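Local atomic coordinates of 2-hydroxyisobutanoyl-CoA mutase large subunit (Aquincola tertiaricarbonis, PDB entry 4R3U), a protein that catalyses, together with the cobalamin-binding small subunit, the interconversion of 2-hydroxyisobutyryl-CoA and (S)-3-hydroxybutyryl-CoA. Residues V153-D156 and D160-A163; A163-I168 and A188-L193; Q100-G103 and D109-K112. All blocks are in the same frame, centred on the assembly; numbering follows the deposited sequence.

Contact 1 (V153-D156 and D160-A163); sequences VAID and DMEA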
ATOM      1  N   VAL A 153     -17.413  -6.042 -23.166  1.00 22.84           N
ATOM      2  CA  VAL A 153     -17.633  -5.739 -24.575  1.00 22.80           C
ATOM      3  C   VAL A 153     -18.479  -6.845 -25.257  1.00 27.76           C
ATOM      4  O   VAL A 153     -18.413  -8.010 -24.855  1.00 27.89           O
ATOM      5  CB  VAL A 153     -16.306  -5.427 -25.332  1.00 24.79           C
ATOM      6  CG1 VAL A 153     -15.480  -6.680 -25.589  1.00 24.85           C
ATOM      7  CG2 VAL A 153     -16.563  -4.696 -26.644  1.00 25.08           C
ATOM      8  N   ALA A 154     -19.248  -6.469 -26.295  1.00 22.81           N
ATOM      9  CA  ALA A 154     -20.028  -7.395 -27.094  1.00 21.82           C
ATOM     10  C   ALA A 154     -19.210  -7.780 -28.322  1.00 27.05           C
ATOM     11  O   ALA A 154     -18.736  -6.891 -29.049  1.00 26.42           O
ATOM     12  CB  ALA A 154     -21.328  -6.743 -27.523  1.00 22.69           C
ATOM     13  N   ILE A 155     -18.991  -9.101 -28.524  1.00 23.65           N
ATOM     14  CA  ILE A 155     -18.337  -9.610 -29.715  1.00 25.48           C
ATOM     15  C   ILE A 155     -19.248 -10.694 -30.315  1.00 33.70           C
ATOM     16  O   ILE A 155     -19.510 -11.716 -29.671  1.00 33.48           O
ATOM     17  CB  ILE A 155     -16.834 -10.043 -29.578  1.00 28.39           C
ATOM     18  CG1 ILE A 155     -15.956  -8.969 -28.868  1.00 27.06           C
ATOM     19  CG2 ILE A 155     -16.231 -10.444 -30.970  1.00 28.77           C
ATOM     20  CD1 ILE A 155     -15.560  -7.718 -29.690  1.00 32.84           C
ATOM     21  N   ASP A 156     -19.771 -10.444 -31.534  1.00 32.38           N
ATOM     22  CA  ASP A 156     -20.645 -11.408 -32.229  1.00 32.05           C
ATOM     23  C   ASP A 156     -19.973 -11.873 -33.480  1.00 34.91           C
ATOM     24  O   ASP A 156     -20.117 -13.027 -33.844  1.00 33.60           O
ATOM     25  CB  ASP A 156     -22.030 -10.811 -32.585  1.00 33.03           C
ATOM     26  CG  ASP A 156     -22.889 -10.392 -31.408  1.00 35.17           C
ATOM     27  OD1 ASP A 156     -22.663 -10.893 -30.307  1.00 38.60           O
ATOM     28  OD2 ASP A 156     -23.773  -9.553 -31.593  1.00 35.05           O
ATOM     29  N   ASP A 160     -16.665  -6.835 -35.299  1.00 33.06           N
ATOM     30  CA  ASP A 160     -16.654  -6.214 -33.969  1.00 30.43           C
ATOM     31  C   ASP A 160     -15.236  -6.215 -33.407  1.00 37.37           C
ATOM     32  O   ASP A 160     -14.860  -5.291 -32.654  1.00 38.38           O
ATOM     33  CB  ASP A 160     -17.530  -6.984 -32.969  1.00 29.69           C
ATOM     34  CG  ASP A 160     -19.003  -7.141 -33.261  1.00 38.66           C
ATOM     35  OD1 ASP A 160     -19.567  -6.283 -33.975  1.00 38.13           O
ATOM     36  OD2 ASP A 160     -19.620  -8.066 -32.689  1.00 46.68           O
ATOM     37  N   MET A 161     -14.484  -7.307 -33.673  1.00 33.39           N
ATOM     38  CA  MET A 161     -13.096  -7.399 -33.196  1.00 33.10           C
ATOM     39  C   MET A 161     -12.193  -6.357 -33.915  1.00 38.38           C
ATOM     40  O   MET A 161     -11.256  -5.842 -33.303  1.00 39.10           O
ATOM     41  CB  MET A 161     -12.527  -8.825 -33.341  1.00 34.92           C
ATOM     42  CG  MET A 161     -11.200  -9.004 -32.614  1.00 36.05           C
ATOM     43  SD  MET A 161     -10.628 -10.706 -32.511  1.00 38.77           S
ATOM     44  CE  MET A 161     -11.855 -11.373 -31.279  1.00 34.95           C
ATOM     45  N   GLU A 162     -12.499  -6.035 -35.184  1.00 33.84           N
ATOM     46  CA  GLU A 162     -11.776  -5.045 -35.966  1.00 33.73           C
ATOM     47  C   GLU A 162     -11.981  -3.701 -35.298  1.00 38.08           C
ATOM     48  O   GLU A 162     -11.004  -2.970 -35.125  1.00 38.37           O
ATOM     49  CB  GLU A 162     -12.275  -5.029 -37.418  1.00 36.10           C
ATOM     50  CG  GLU A 162     -11.933  -6.307 -38.165  1.00 46.18           C
ATOM     51  CD  GLU A 162     -12.629  -6.562 -39.487  1.00 64.33           C
ATOM     52  OE1 GLU A 162     -13.640  -5.885 -39.787  1.00 70.50           O
ATOM     53  OE2 GLU A 162     -12.182  -7.481 -40.208  1.00 50.29           O
ATOM     54  N   ALA A 163     -13.235  -3.417 -34.834  1.00 34.50           N
ATOM     55  CA  ALA A 163     -13.619  -2.198 -34.093  1.00 33.34           C
ATOM     56  C   ALA A 163     -12.905  -2.170 -32.764  1.00 37.86           C
ATOM     57  O   ALA A 163     -12.373  -1.125 -32.397  1.00 39.13           O
ATOM     58  CB  ALA A 163     -15.125  -2.145 -33.872  1.00 33.41           C
TER
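Ile-155 and Asp-160 bring the extended backbone of 153-156 closest to the helix of 160-163, their CA atoms 5.7 Å apart. The polar link is a backbone amide received by a carboxylate: Asp-156 N donates to Asp-160 OD2 over 2.6 Å at a nearly straight 165°, arriving almost end-on to the C-O bond. CG of Asp-160 lies opposite its own carbonyl carbon (chi1 -60°), which carries OD2 back to the loop. The same oxygen accepts from Thr-157 N, so one carboxylate ties the loop and the start of helix 158-164 together. That helix belongs to the crossover between parallel strands 125-128 and 175-178 of the TIM-barrel domain. A second carboxylate stands close by, with Asp-156 OD2 4.5 Å from Asp-160 OD2; this would be costly alone, but Gln-505 NE2 bonds to both oxygens, Ser-139 OG also binds Asp-156, and Arg-508 forms a salt bridge with Asp-160 OD1. Alongside, Ile-155 and Asp-160 run past each other in opposite senses, and Ile-155 CD1 rests 3.9 Å from Asp-160 CB. The CG2 branch of Ile-155 loosely meets the methyl end of Met-161, CE, at 4.5 Å.

Contact 2 (A163-I168 and A188-L193); sequences ALLADI and AMYVAL
Leu-165 carries the whole of its segment's contact with Tyr-190 and Leu-193, and its side chain can be followed atom by atom. CB already touches, lying 4.0 Å from Leu-193 CD2. CG then points away from the leucine's own carbonyl carbon (chi1 -67°), and this turn sends one branch across to helix 183-196. The end of that branch, CD1, touches both helix residues: it meets Leu-193 CD2 at 3.6 Å and Tyr-190 CE1 at 3.7 Å. Against the tyrosine the methyl comes in at the ring edge, near the ring plane, and the two side chains cross at about a right angle. The encounter is therefore aliphatic packing on an aromatic rim, not a methyl laid over a ring face. Leu-193, nearly one helical turn beyond Tyr-190, has CG anti to its backbone N (chi1 179°), and its CD2 spans both CB and CD1 of Leu-165.

The backbone fixes where this leucine stands. Leu-165 is the first residue to leave helical geometry after helix 158-164, and it opens a type II beta turn closed by Ile-168 N bonding to Leu-165 O at 3.2 Å. Arg-197 holds both ends of that turn, through the carbonyl oxygens of Leu-165 and Ile-168. Val-175 and Phe-177 of strand 175-178 also touch Leu-165, and the ring of Phe-177 stands nearly perpendicular to that of Tyr-190. Helix 158-164 leads into this strand and helix 183-196 leads out of it, so the leucine fills the join between two successive helices outside one barrel strand, an arrangement typical of the repeated beta-alpha units of a TIM barrel.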
ATOM      1  N   ALA A 163     -13.235  -3.417 -34.834  1.00 34.50           N
ATOM      2  CA  ALA A 163     -13.619  -2.198 -34.093  1.00 33.34           C
ATOM      3  C   ALA A 163     -12.905  -2.170 -32.764  1.00 37.86           C
ATOM      4  O   ALA A 163     -12.373  -1.125 -32.397  1.00 39.13           O
ATOM      5  CB  ALA A 163     -15.125  -2.145 -33.872  1.00 33.41           C
ATOM      6  N   LEU A 164     -12.843  -3.331 -32.077  1.00 33.78           N
ATOM      7  CA  LEU A 164     -12.185  -3.528 -30.786  1.00 33.45           C
ATOM      8  C   LEU A 164     -10.697  -3.217 -30.793  1.00 37.06           C
ATOM      9  O   LEU A 164     -10.200  -2.607 -29.854  1.00 37.77           O
ATOM     10  CB  LEU A 164     -12.413  -4.972 -30.274  1.00 33.27           C
ATOM     11  CG  LEU A 164     -11.743  -5.353 -28.928  1.00 36.41           C
ATOM     12  CD1 LEU A 164     -12.500  -4.782 -27.769  1.00 36.51           C
ATOM     13  CD2 LEU A 164     -11.623  -6.841 -28.777  1.00 36.49           C
ATOM     14  N   LEU A 165      -9.993  -3.712 -31.793  1.00 33.81           N
ATOM     15  CA  LEU A 165      -8.546  -3.615 -31.927  1.00 33.13           C
ATOM     16  C   LEU A 165      -8.100  -2.612 -33.000  1.00 37.13           C
ATOM     17  O   LEU A 165      -6.963  -2.665 -33.462  1.00 36.68           O
ATOM     18  CB  LEU A 165      -7.952  -5.036 -32.161  1.00 33.21           C
ATOM     19  CG  LEU A 165      -8.076  -6.008 -30.964  1.00 34.45           C
ATOM     20  CD1 LEU A 165      -7.863  -7.436 -31.382  1.00 33.02           C
ATOM     21  CD2 LEU A 165      -7.116  -5.617 -29.807  1.00 34.75           C
ATOM     22  N   ALA A 166      -8.983  -1.656 -33.341  1.00 33.82           N
ATOM     23  CA  ALA A 166      -8.702  -0.603 -34.310  1.00 34.59           C
ATOM     24  C   ALA A 166      -7.512   0.216 -33.838  1.00 36.94           C
ATOM     25  O   ALA A 166      -7.430   0.548 -32.656  1.00 34.23           O
ATOM     26  CB  ALA A 166      -9.922   0.290 -34.487  1.00 34.54           C
ATOM     27  N   ASP A 167      -6.568   0.493 -34.759  1.00 36.64           N
ATOM     28  CA  ASP A 167      -5.343   1.268 -34.506  1.00 37.43           C
ATOM     29  C   ASP A 167      -4.419   0.646 -33.423  1.00 42.31           C
ATOM     30  O   ASP A 167      -3.625   1.357 -32.811  1.00 43.04           O
ATOM     31  CB  ASP A 167      -5.654   2.764 -34.208  1.00 38.14           C
ATOM     32  CG  ASP A 167      -6.793   3.356 -35.025  1.00 42.49           C
ATOM     33  OD1 ASP A 167      -6.624   3.515 -36.268  1.00 43.46           O
ATOM     34  OD2 ASP A 167      -7.859   3.629 -34.436  1.00 46.22           O
ATOM     35  N   ILE A 168      -4.514  -0.683 -33.209  1.00 37.85           N
ATOM     36  CA  ILE A 168      -3.701  -1.389 -32.216  1.00 37.06           C
ATOM     37  C   ILE A 168      -2.749  -2.306 -32.934  1.00 40.15           C
ATOM     38  O   ILE A 168      -3.212  -3.198 -33.640  1.00 40.03           O
ATOM     39  CB  ILE A 168      -4.589  -2.169 -31.173  1.00 38.56           C
ATOM     40  CG1 ILE A 168      -5.652  -1.259 -30.451  1.00 37.52           C
ATOM     41  CG2 ILE A 168      -3.720  -2.984 -30.195  1.00 37.84           C
ATOM     42  CD1 ILE A 168      -5.164  -0.279 -29.335  1.00 38.78           C
ATOM     43  N   ALA A 188     -10.091 -17.799 -33.176  1.00 33.67           N
ATOM     44  CA  ALA A 188     -10.241 -17.899 -34.626  1.00 34.53           C
ATOM     45  C   ALA A 188     -10.342 -16.495 -35.228  1.00 37.95           C
ATOM     46  O   ALA A 188      -9.726 -16.238 -36.261  1.00 38.96           O
ATOM     47  CB  ALA A 188     -11.478 -18.703 -34.974  1.00 35.56           C
ATOM     48  N   MET A 189     -11.077 -15.584 -34.555  1.00 32.73           N
ATOM     49  CA  MET A 189     -11.261 -14.189 -34.968  1.00 32.15           C
ATOM     50  C   MET A 189      -9.971 -13.419 -34.884  1.00 36.06           C
ATOM     51  O   MET A 189      -9.692 -12.606 -35.780  1.00 36.38           O
ATOM     52  CB  MET A 189     -12.327 -13.489 -34.125  1.00 31.76           C
ATOM     53  CG  MET A 189     -13.737 -13.832 -34.511  1.00 34.33           C
ATOM     54  SD  MET A 189     -14.933 -13.039 -33.418  1.00 36.26           S
ATOM     55  CE  MET A 189     -16.445 -13.821 -33.980  1.00 33.85           C
ATOM     56  N   TYR A 190      -9.178 -13.677 -33.813  1.00 31.87           N
ATOM     57  CA  TYR A 190      -7.895 -13.030 -33.613  1.00 32.38           C
ATOM     58  C   TYR A 190      -6.924 -13.398 -34.736  1.00 36.26           C
ATOM     59  O   TYR A 190      -6.275 -12.506 -35.307  1.00 35.80           O
ATOM     60  CB  TYR A 190      -7.318 -13.368 -32.228  1.00 31.64           C
ATOM     61  CG  TYR A 190      -6.222 -12.423 -31.776  1.00 32.22           C
ATOM     62  CD1 TYR A 190      -6.521 -11.135 -31.322  1.00 33.22           C
ATOM     63  CD2 TYR A 190      -4.891 -12.827 -31.756  1.00 33.28           C
ATOM     64  CE1 TYR A 190      -5.514 -10.271 -30.869  1.00 34.47           C
ATOM     65  CE2 TYR A 190      -3.875 -11.970 -31.316  1.00 33.70           C
ATOM     66  CZ  TYR A 190      -4.190 -10.693 -30.872  1.00 40.05           C
ATOM     67  OH  TYR A 190      -3.183  -9.861 -30.426  1.00 39.29           O
ATOM     68  N   VAL A 191      -6.866 -14.717 -35.074  1.00 34.88           N
ATOM     69  CA  VAL A 191      -6.021 -15.267 -36.130  1.00 36.44           C
ATOM     70  C   VAL A 191      -6.433 -14.683 -37.478  1.00 42.17           C
ATOM     71  O   VAL A 191      -5.575 -14.171 -38.200  1.00 45.15           O
ATOM     72  CB  VAL A 191      -5.966 -16.825 -36.104  1.00 38.04           C
ATOM     73  CG1 VAL A 191      -5.285 -17.400 -37.355  1.00 38.65           C
ATOM     74  CG2 VAL A 191      -5.263 -17.312 -34.845  1.00 36.70           C
ATOM     75  N   ALA A 192      -7.747 -14.705 -37.788  1.00 37.97           N
ATOM     76  CA  ALA A 192      -8.327 -14.128 -39.001  1.00 38.21           C
ATOM     77  C   ALA A 192      -7.972 -12.639 -39.123  1.00 42.01           C
ATOM     78  O   ALA A 192      -7.599 -12.207 -40.215  1.00 44.57           O
ATOM     79  CB  ALA A 192      -9.837 -14.307 -38.991  1.00 37.73           C
ATOM     80  N   LEU A 193      -8.028 -11.875 -38.004  1.00 37.68           N
ATOM     81  CA  LEU A 193      -7.672 -10.446 -37.958  1.00 38.07           C
ATOM     82  C   LEU A 193      -6.170 -10.217 -38.270  1.00 41.57           C
ATOM     83  O   LEU A 193      -5.842  -9.342 -39.067  1.00 40.78           O
ATOM     84  CB  LEU A 193      -8.069  -9.811 -36.598  1.00 36.44           C
ATOM     85  CG  LEU A 193      -7.731  -8.316 -36.386  1.00 40.25           C
ATOM     86  CD1 LEU A 193      -8.488  -7.410 -37.342  1.00 40.97           C
ATOM     87  CD2 LEU A 193      -8.032  -7.887 -34.987  1.00 39.62           C
TER

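Contact 3 (Q100-G103 and D109-K112); sequences QIAG and DTNK. With 5AD (5'-deoxyadenosine), chain G.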
ATOM      1  N   GLN A 100      -4.523  -3.958 -17.397  1.00 22.77           N
ATOM      2  CA  GLN A 100      -5.824  -3.618 -16.842  1.00 21.50           C
ATOM      3  C   GLN A 100      -6.988  -4.083 -17.713  1.00 25.83           C
ATOM      4  O   GLN A 100      -6.984  -3.855 -18.934  1.00 27.36           O
ATOM      5  CB  GLN A 100      -5.919  -2.098 -16.613  1.00 21.67           C
ATOM      6  CG  GLN A 100      -4.934  -1.551 -15.601  1.00 14.41           C
ATOM      7  CD  GLN A 100      -5.096  -2.128 -14.226  1.00 21.18           C
ATOM      8  OE1 GLN A 100      -4.228  -2.845 -13.733  1.00 17.61           O
ATOM      9  NE2 GLN A 100      -6.193  -1.804 -13.565  1.00 19.24           N
ATOM     10  N   ILE A 101      -8.012  -4.683 -17.074  1.00 22.89           N
ATOM     11  CA  ILE A 101      -9.229  -5.148 -17.760  1.00 22.28           C
ATOM     12  C   ILE A 101      -9.993  -3.930 -18.295  1.00 24.88           C
ATOM     13  O   ILE A 101     -10.114  -2.911 -17.610  1.00 24.83           O
ATOM     14  CB  ILE A 101     -10.167  -5.985 -16.830  1.00 23.06           C
ATOM     15  CG1 ILE A 101      -9.546  -7.260 -16.276  1.00 22.25           C
ATOM     16  CG2 ILE A 101     -11.475  -6.238 -17.483  1.00 20.76           C
ATOM     17  CD1 ILE A 101     -10.018  -7.522 -14.831  1.00 18.24           C
ATOM     18  N   ALA A 102     -10.517  -4.064 -19.510  1.00 23.08           N
ATOM     19  CA  ALA A 102     -11.347  -3.080 -20.202  1.00 22.83           C
ATOM     20  C   ALA A 102     -12.447  -3.871 -20.934  1.00 24.39           C
ATOM     21  O   ALA A 102     -12.158  -4.894 -21.571  1.00 22.16           O
ATOM     22  CB  ALA A 102     -10.511  -2.278 -21.201  1.00 23.39           C
ATOM     23  N   GLY A 103     -13.690  -3.407 -20.814  1.00 21.66           N
ATOM     24  CA  GLY A 103     -14.797  -4.058 -21.487  1.00 21.32           C
ATOM     25  C   GLY A 103     -16.132  -3.446 -21.162  1.00 24.66           C
ATOM     26  O   GLY A 103     -16.542  -3.430 -20.005  1.00 25.49           O
ATOM     27  N   ASP A 109     -16.206   1.297 -28.202  1.00 27.01           N
ATOM     28  CA  ASP A 109     -16.256   1.781 -26.832  1.00 25.80           C
ATOM     29  C   ASP A 109     -15.040   1.305 -26.008  1.00 28.94           C
ATOM     30  O   ASP A 109     -14.330   2.130 -25.417  1.00 27.92           O
ATOM     31  CB  ASP A 109     -17.609   1.426 -26.173  1.00 27.47           C
ATOM     32  CG  ASP A 109     -18.819   1.988 -26.910  1.00 43.24           C
ATOM     33  OD1 ASP A 109     -18.722   3.121 -27.440  1.00 47.15           O
ATOM     34  OD2 ASP A 109     -19.864   1.297 -26.955  1.00 46.22           O
ATOM     35  N   THR A 110     -14.789  -0.012 -26.009  1.00 26.34           N
ATOM     36  CA  THR A 110     -13.655  -0.661 -25.319  1.00 25.48           C
ATOM     37  C   THR A 110     -12.315  -0.247 -25.958  1.00 29.20           C
ATOM     38  O   THR A 110     -11.322  -0.127 -25.243  1.00 28.79           O
ATOM     39  CB  THR A 110     -13.881  -2.196 -25.257  1.00 25.53           C
ATOM     40  OG1 THR A 110     -15.108  -2.422 -24.576  1.00 24.49           O
ATOM     41  CG2 THR A 110     -12.784  -2.923 -24.518  1.00 22.24           C
ATOM     42  N   ASN A 111     -12.294  -0.009 -27.294  1.00 26.37           N
ATOM     43  CA  ASN A 111     -11.096   0.451 -28.008  1.00 27.72           C
ATOM     44  C   ASN A 111     -10.629   1.822 -27.473  1.00 31.57           C
ATOM     45  O   ASN A 111      -9.429   2.036 -27.331  1.00 31.53           O
ATOM     46  CB  ASN A 111     -11.360   0.532 -29.517  1.00 30.15           C
ATOM     47  CG  ASN A 111     -10.205   1.044 -30.323  1.00 36.71           C
ATOM     48  OD1 ASN A 111     -10.179   2.209 -30.717  1.00 33.86           O
ATOM     49  ND2 ASN A 111      -9.222   0.189 -30.580  1.00 29.91           N
ATOM     50  N   LYS A 112     -11.583   2.736 -27.177  1.00 28.36           N
ATOM     51  CA  LYS A 112     -11.336   4.062 -26.613  1.00 27.50           C
ATOM     52  C   LYS A 112     -10.656   3.900 -25.222  1.00 27.84           C
ATOM     53  O   LYS A 112      -9.644   4.567 -24.951  1.00 26.39           O
ATOM     54  CB  LYS A 112     -12.662   4.862 -26.531  1.00 30.09           C
ATOM     55  CG  LYS A 112     -12.526   6.298 -25.983  1.00 48.05           C
ATOM     56  CD  LYS A 112     -13.849   6.865 -25.458  1.00 56.78           C
ATOM     57  CE  LYS A 112     -13.983   6.902 -23.931  1.00 59.10           C
ATOM     58  NZ  LYS A 112     -14.692   5.718 -23.357  1.00 54.49           N
TER
HETATM   59  N1  5AD G 803     -13.907  -3.354 -16.974  0.50 17.93           N
HETATM   60  C2  5AD G 803     -12.937  -3.446 -15.976  0.50 20.21           C
HETATM   61  N3  5AD G 803     -13.042  -4.480 -15.012  0.50 23.69           N
HETATM   62  C4  5AD G 803     -14.023  -5.399 -15.133  0.50 26.69           C
HETATM   63  N9  5AD G 803     -14.363  -6.457 -14.392  0.50 27.68           N
HETATM   64  C8  5AD G 803     -15.369  -7.078 -15.016  0.50 27.15           C
HETATM   65  N7  5AD G 803     -15.722  -6.382 -16.083  0.50 26.55           N
HETATM   66  C5  5AD G 803     -14.879  -5.347 -16.176  0.50 26.02           C
HETATM   67  C6  5AD G 803     -14.802  -4.350 -17.071  0.50 21.43           C
HETATM   68  N6  5AD G 803     -15.730  -4.359 -18.013  0.50 21.65           N
HETATM   69  C1' 5AD G 803     -13.639  -7.137 -13.305  0.50 27.53           C
HETATM   70  C2' 5AD G 803     -13.549  -6.405 -12.012  0.50 28.76           C
HETATM   71  C3' 5AD G 803     -13.554  -7.550 -11.012  0.50 31.13           C
HETATM   72  C4' 5AD G 803     -13.681  -8.835 -11.831  0.50 30.21           C
HETATM   73  C5' 5AD G 803     -14.679  -9.774 -11.164  0.50 30.69           C
HETATM   74  O4' 5AD G 803     -14.297  -8.379 -13.007  0.50 28.07           O
HETATM   75  O2' 5AD G 803     -12.278  -5.745 -11.945  0.50 27.47           O
HETATM   76  O3' 5AD G 803     -12.328  -7.523 -10.257  0.50 32.43           O
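Thr-110 OG1 rests 3.5 Å from Gly-103 CA and hydrogen-bonds to the carbonyl oxygen of Phe-104, just beyond the segment. The other branch of the threonine lies against the preceding residue, with Thr-110 CG2 3.6 Å from Ala-102 O and 4.1 Å from Ala-102 CB. One torsion serves both: at chi1 -58° the hydroxyl lies opposite the carbonyl carbon and the methyl opposite the backbone N, so the two branches lie against successive residues, Gly-103 and Ala-102, where strand 97-102 runs out. The CA atoms of Gly-103 and Thr-110 come within 5.2 Å, an approach in which the glycine presents only backbone to the helix.

Ala-102 is meanwhile bonded through its backbone to Ser-126 and Asp-128 of the neighbouring strand, which places the contact inside the beta-alpha-beta unit of strand 97-102, helix 107-119 and strand 125-128. Beside it, 5'-deoxyadenosine lies along the strand end. Ile-101 lays CG2 over the face of the six-membered adenine ring, 3.4 Å from N3 of the ligand, while its CD1 reaches toward the sugar, 3.9 Å from the ligand's C1'. With an alanine here both of those carbons go, and the adenine would probably lose most of its cover from this residue and be freer to shift.

The ligand's amino nitrogen N6 is placed to donate to Gly-103 O, although the modelled 2.3 Å is too short to be taken literally and the length is doubtful. The ligand is also hydrogen-bonded to Glu-383. An amino group facing a backbone carbonyl, under an aliphatic lid, is consistent with recognition of the base by its shape and by its amino edge.

How the contacts relate
All three contacts are buried and lie on the same side of the chain's centre, but their chemistry differs with their place in the fold. Contact 3, at the end of a barrel strand, mixes backbone packing with ligand recognition; contact 1 is a carboxylate-centred junction of a loop and a helix; contact 2, between the turn after helix 158-164 and helix 183-196, is purely apolar across its segments. Contacts 1 and 2 share Ala-163 and helix 158-164, and Met-161 CE packs 3.6 Å from Met-189 CB. Helix 107-119 reaches both: Thr-110 touches Val-153 of contact 1, while Asn-111 ND2 probably donates to the carbonyl oxygens of Leu-164 and Ala-166 in contact 2.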